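PDB 3IF2: aminotransferase from Psychrobacter arcticus 273-4, which probably catalyses pyridoxal 5'-phosphate-dependent amino-group transfer, consistent with a valine-pyruvate transaminase of the class I and II aminotransferase family. Local coordinates for residues C212-N217 and Y248-P253; G220-D225 and I256-H261. All blocks are in the same frame, centred on the assembly; numbering follows the deposited sequence.

Interaction 1: residues C212-N217 and Y248-P253. With PLP (pyridoxal-5'-phosphate), chain C.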
# COMPACT_ATOMS: atom_id res chain seq x y z
N CYS A 212 -3.16 -14.70 -15.59
CA CYS A 212 -2.63 -14.07 -16.80
C CYS A 212 -3.14 -12.65 -17.01
O CYS A 212 -4.18 -12.28 -16.48
CB CYS A 212 -2.98 -14.88 -18.03
SG CYS A 212 -4.72 -14.93 -18.29
N SER A 213 -2.40 -11.87 -17.81
CA SER A 213 -2.73 -10.51 -18.18
C SER A 213 -3.36 -10.51 -19.56
O SER A 213 -2.90 -11.24 -20.44
CB SER A 213 -1.50 -9.60 -18.11
OG SER A 213 -0.39 -10.14 -18.79
N ARG A 214 -4.41 -9.69 -19.73
CA ARG A 214 -5.19 -9.61 -20.96
C ARG A 214 -5.71 -8.18 -21.21
O ARG A 214 -6.67 -7.75 -20.55
CB ARG A 214 -6.36 -10.61 -20.88
CG ARG A 214 -6.99 -10.95 -22.22
CD ARG A 214 -8.32 -11.62 -22.04
NE ARG A 214 -8.87 -12.11 -23.31
CZ ARG A 214 -10.16 -12.33 -23.58
NH1 ARG A 214 -11.14 -12.08 -22.70
NH2 ARG A 214 -10.49 -12.80 -24.79
N PRO A 215 -5.05 -7.41 -22.12
CA PRO A 215 -3.83 -7.71 -22.89
C PRO A 215 -2.59 -7.84 -22.00
O PRO A 215 -2.56 -7.35 -20.86
CB PRO A 215 -3.69 -6.55 -23.87
CG PRO A 215 -4.69 -5.52 -23.48
CD PRO A 215 -5.64 -6.10 -22.49
N THR A 216 -1.57 -8.49 -22.56
CA THR A 216 -0.36 -8.82 -21.84
C THR A 216 0.76 -7.79 -21.97
O THR A 216 0.98 -7.24 -23.04
CB THR A 216 0.16 -10.19 -22.30
OG1 THR A 216 -0.87 -11.16 -22.12
CG2 THR A 216 1.41 -10.62 -21.53
N ASN A 217 1.40 -7.53 -20.82
CA ASN A 217 2.64 -6.78 -20.70
C ASN A 217 3.58 -7.99 -20.65
O ASN A 217 3.41 -8.83 -19.77
CB ASN A 217 2.67 -5.96 -19.39
CG ASN A 217 4.00 -5.21 -19.15
OD1 ASN A 217 5.01 -5.53 -19.74
ND2 ASN A 217 3.99 -4.22 -18.26
N TYR A 248 -4.79 -3.13 -18.75
CA TYR A 248 -4.94 -2.47 -20.07
C TYR A 248 -6.21 -2.84 -20.83
O TYR A 248 -6.41 -2.37 -21.96
CB TYR A 248 -3.74 -2.86 -20.97
CG TYR A 248 -2.38 -2.53 -20.42
CD1 TYR A 248 -1.85 -1.24 -20.49
CD2 TYR A 248 -1.61 -3.51 -19.81
CE1 TYR A 248 -0.56 -0.94 -19.94
CE2 TYR A 248 -0.35 -3.22 -19.26
CZ TYR A 248 0.17 -1.94 -19.33
OH TYR A 248 1.43 -1.68 -18.80
N GLY A 249 -7.08 -3.65 -20.22
CA GLY A 249 -8.24 -4.23 -20.88
C GLY A 249 -9.56 -3.56 -20.69
O GLY A 249 -9.64 -2.40 -20.31
N MSE A 250 -10.61 -4.33 -20.95
CA MSE A 250 -11.99 -3.86 -20.85
C MSE A 250 -12.44 -3.81 -19.39
O MSE A 250 -11.87 -4.54 -18.54
CB MSE A 250 -12.94 -4.82 -21.55
CG MSE A 250 -12.69 -5.00 -23.02
SE MSE A 250 -13.29 -6.73 -23.58
CE MSE A 250 -12.04 -7.82 -22.51
N PRO A 251 -13.39 -2.91 -19.07
CA PRO A 251 -14.04 -1.87 -19.89
C PRO A 251 -13.23 -0.54 -19.95
O PRO A 251 -13.54 0.31 -20.77
CB PRO A 251 -15.37 -1.63 -19.19
CG PRO A 251 -15.11 -2.04 -17.73
CD PRO A 251 -13.92 -2.92 -17.68
N PHE A 252 -12.27 -0.35 -19.04
CA PHE A 252 -11.36 0.79 -19.02
C PHE A 252 -10.00 0.27 -18.60
O PHE A 252 -9.93 -0.56 -17.72
CB PHE A 252 -11.83 1.92 -18.05
CG PHE A 252 -12.20 1.44 -16.65
CD1 PHE A 252 -11.23 1.27 -15.67
CD2 PHE A 252 -13.53 1.20 -16.32
CE1 PHE A 252 -11.56 0.82 -14.38
CE2 PHE A 252 -13.87 0.76 -15.01
CZ PHE A 252 -12.88 0.57 -14.05
N PRO A 253 -8.91 0.73 -19.24
CA PRO A 253 -8.79 1.72 -20.31
C PRO A 253 -9.15 1.20 -21.70
O PRO A 253 -9.07 1.98 -22.64
CB PRO A 253 -7.31 2.13 -20.23
CG PRO A 253 -6.63 0.89 -19.83
CD PRO A 253 -7.61 0.09 -18.98
N1 PLP C . -0.77 -5.41 -14.79
C2 PLP C . 0.01 -5.19 -15.91
C2A PLP C . -0.17 -6.12 -17.07
C3 PLP C . 0.92 -4.11 -15.93
O3 PLP C . 1.71 -3.86 -17.03
C4 PLP C . 1.05 -3.28 -14.80
C4A PLP C . 2.23 -2.31 -14.78
O4A PLP C . 2.09 -1.12 -14.47
C5 PLP C . 0.24 -3.53 -13.65
C6 PLP C . -0.67 -4.61 -13.68
C5A PLP C . 0.33 -2.71 -12.35
O4P PLP C . -0.49 -1.56 -12.34
P PLP C . -0.78 -0.76 -10.97
O1P PLP C . -0.19 -1.25 -9.67
O2P PLP C . -2.27 -0.84 -10.90
O3P PLP C . -0.28 0.61 -11.22
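P215 lays the CG side of its ring beside the CB of Y248, 3.8 Å from CG to CB, while its CD meets CA of G249 at 3.6 Å. A cis peptide precedes P215 in the loop after strand 207-213. A CB at G249 would probably crowd the carbonyl O of R214, consistent with glycine at this close passage. The guanidinium of R214 is held by L223, D225 and H261, and the selenomethionine M250 brings CE near it.

Beyond the proline the two segments converge on the cofactor. A chi1 of 176° swings CG of N217 out opposite its own amide nitrogen, and ND2 thereby reaches the phenolic O3 of PLP at 2.6 Å in a nearly straight bond (170°). OH of Y248 shares a hydrogen bond with the same O3, at 2.8 Å, and O3 lies at the edge of the tyrosine ring, near its plane. The amide and the ring stand 66° apart. OD1 of N217 bonds to R416, and Y155 packs against the asparagine; OH of Y248 also has a weak bond with NZ of K276. This is the asparagine-tyrosine pair familiar from fold type I aminotransferases; two bonds on O3 help to hold the cofactor ring and would probably favour a phenolate there.

Interaction 2: residues G220-D225 and I256-H261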
# COMPACT_ATOMS: atom_id res chain seq x y z
N GLY A 220 1.77 -7.46 -25.84
CA GLY A 220 0.64 -6.87 -26.53
C GLY A 220 -0.36 -7.96 -26.96
O GLY A 220 -1.34 -7.65 -27.66
N ASN A 221 -0.14 -9.21 -26.52
CA ASN A 221 -0.98 -10.34 -26.88
C ASN A 221 -2.31 -10.32 -26.14
O ASN A 221 -2.33 -10.02 -24.93
CB ASN A 221 -0.29 -11.69 -26.55
CG ASN A 221 -1.05 -12.90 -27.11
OD1 ASN A 221 -1.37 -12.95 -28.29
ND2 ASN A 221 -1.35 -13.86 -26.25
N VAL A 222 -3.38 -10.66 -26.85
CA VAL A 222 -4.70 -10.82 -26.26
C VAL A 222 -5.06 -12.28 -26.41
O VAL A 222 -5.23 -12.76 -27.54
CB VAL A 222 -5.75 -9.89 -26.90
CG1 VAL A 222 -7.17 -10.17 -26.35
CG2 VAL A 222 -5.36 -8.46 -26.66
N LEU A 223 -5.14 -12.99 -25.29
CA LEU A 223 -5.57 -14.40 -25.26
C LEU A 223 -6.99 -14.40 -25.81
O LEU A 223 -7.80 -13.57 -25.43
CB LEU A 223 -5.52 -14.99 -23.85
CG LEU A 223 -4.13 -15.14 -23.22
CD1 LEU A 223 -4.21 -15.30 -21.69
CD2 LEU A 223 -3.37 -16.30 -23.84
N THR A 224 -7.27 -15.32 -26.71
CA THR A 224 -8.54 -15.40 -27.44
C THR A 224 -9.70 -15.84 -26.54
O THR A 224 -9.50 -16.53 -25.55
CB THR A 224 -8.47 -16.38 -28.68
OG1 THR A 224 -8.53 -17.74 -28.25
CG2 THR A 224 -7.19 -16.16 -29.52
N ASP A 225 -10.91 -15.43 -26.92
CA ASP A 225 -12.13 -15.87 -26.22
C ASP A 225 -12.17 -17.40 -26.01
O ASP A 225 -12.49 -17.87 -24.91
CB ASP A 225 -13.40 -15.38 -26.95
CG ASP A 225 -13.67 -13.89 -26.76
OD1 ASP A 225 -13.06 -13.22 -25.87
OD2 ASP A 225 -14.54 -13.37 -27.50
N ILE A 256 -7.54 -2.46 -26.23
CA ILE A 256 -7.65 -3.75 -26.92
C ILE A 256 -8.10 -3.46 -28.33
O ILE A 256 -9.13 -2.83 -28.52
CB ILE A 256 -8.72 -4.68 -26.29
CG1 ILE A 256 -8.25 -5.18 -24.93
CG2 ILE A 256 -8.95 -5.92 -27.17
CD1 ILE A 256 -9.12 -6.33 -24.35
N TYR A 257 -7.34 -3.93 -29.32
CA TYR A 257 -7.66 -3.68 -30.73
C TYR A 257 -8.19 -4.92 -31.48
O TYR A 257 -8.33 -4.85 -32.69
CB TYR A 257 -6.46 -3.09 -31.48
CG TYR A 257 -5.55 -2.14 -30.71
CD1 TYR A 257 -6.04 -1.06 -29.94
CD2 TYR A 257 -4.15 -2.29 -30.85
CE1 TYR A 257 -5.12 -0.19 -29.26
CE2 TYR A 257 -3.24 -1.45 -30.20
CZ TYR A 257 -3.72 -0.41 -29.42
OH TYR A 257 -2.74 0.35 -28.83
N SER A 258 -8.46 -6.03 -30.78
CA SER A 258 -9.01 -7.25 -31.39
C SER A 258 -10.24 -7.73 -30.61
O SER A 258 -10.41 -7.40 -29.44
CB SER A 258 -7.94 -8.35 -31.48
OG SER A 258 -7.55 -8.81 -30.21
N ASP A 259 -11.08 -8.53 -31.26
CA ASP A 259 -12.36 -9.00 -30.69
C ASP A 259 -12.18 -9.78 -29.38
O ASP A 259 -11.47 -10.76 -29.36
CB ASP A 259 -13.11 -9.85 -31.74
CG ASP A 259 -14.61 -9.98 -31.44
OD1 ASP A 259 -15.30 -8.94 -31.30
OD2 ASP A 259 -15.11 -11.12 -31.41
N ALA A 260 -12.80 -9.33 -28.28
CA ALA A 260 -12.72 -10.01 -26.97
C ALA A 260 -13.94 -9.74 -26.09
O ALA A 260 -14.61 -8.73 -26.26
CB ALA A 260 -11.45 -9.58 -26.22
N HIS A 261 -14.21 -10.66 -25.17
CA HIS A 261 -15.30 -10.51 -24.20
C HIS A 261 -14.78 -10.54 -22.76
O HIS A 261 -13.91 -11.33 -22.45
CB HIS A 261 -16.37 -11.56 -24.42
CG HIS A 261 -17.02 -11.47 -25.76
ND1 HIS A 261 -17.37 -12.59 -26.50
CD2 HIS A 261 -17.32 -10.40 -26.53
CE1 HIS A 261 -17.91 -12.20 -27.64
NE2 HIS A 261 -17.88 -10.88 -27.69
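D225, in the first turn of helix 225-237, faces the loop 256-261 in the large domain of a fold type I aminotransferase, beyond the C-terminal ends of the neighbouring parallel strands 207-213 and 242-245. T224 is the N-cap of that helix, its OG1 bonded to the N of E227. With CG of D225 anti to its carbonyl carbon (chi1 -74°), the carboxylate hangs over H261: OD1 accepts the backbone N of H261 at 2.9 Å, through its syn lone pair and at 151°, and also makes a salt bridge to R214. OD2 sits over one face of the H261 imidazole, whose plane is only 23° from that of the carboxylate. Were the carboxylate lost to an alanine here, the amide of H261 would probably lack its acceptor and R214 one of its anionic partners.

Further back along the loop V222 supplies the apolar part. Its CG1, the branch lying opposite the backbone N, leans toward CB of A260, 4.3 Å away, whereas CG2 approaches CG2 of I256. The hydroxyl of S258 comes in against the valine to one side of these two contacts, and E363 lies beside the serine. Its closest approach is to the branching carbon: OG of S258 stands 3.9 Å from CB of V222.

How the interactions relate
From the N terminus, 212-217 takes in the end of strand 207-213 and the turn after it; then the chain passes through 220-225 into helix 225-237 and strand 242-245, and returns as 248-253 and 256-261 before strand 268-273. Interaction 1 closes a loop of 30 intervening residues when 248-253 meets 212-217; interaction 2 closes another of equal length, and because their segments alternate, the two loops cross. Together they join the turns after two neighbouring parallel strands, one contact at the cofactor and the other farther outward. R214 spans both contacts, with C212 packing on L223 and M250 on A260.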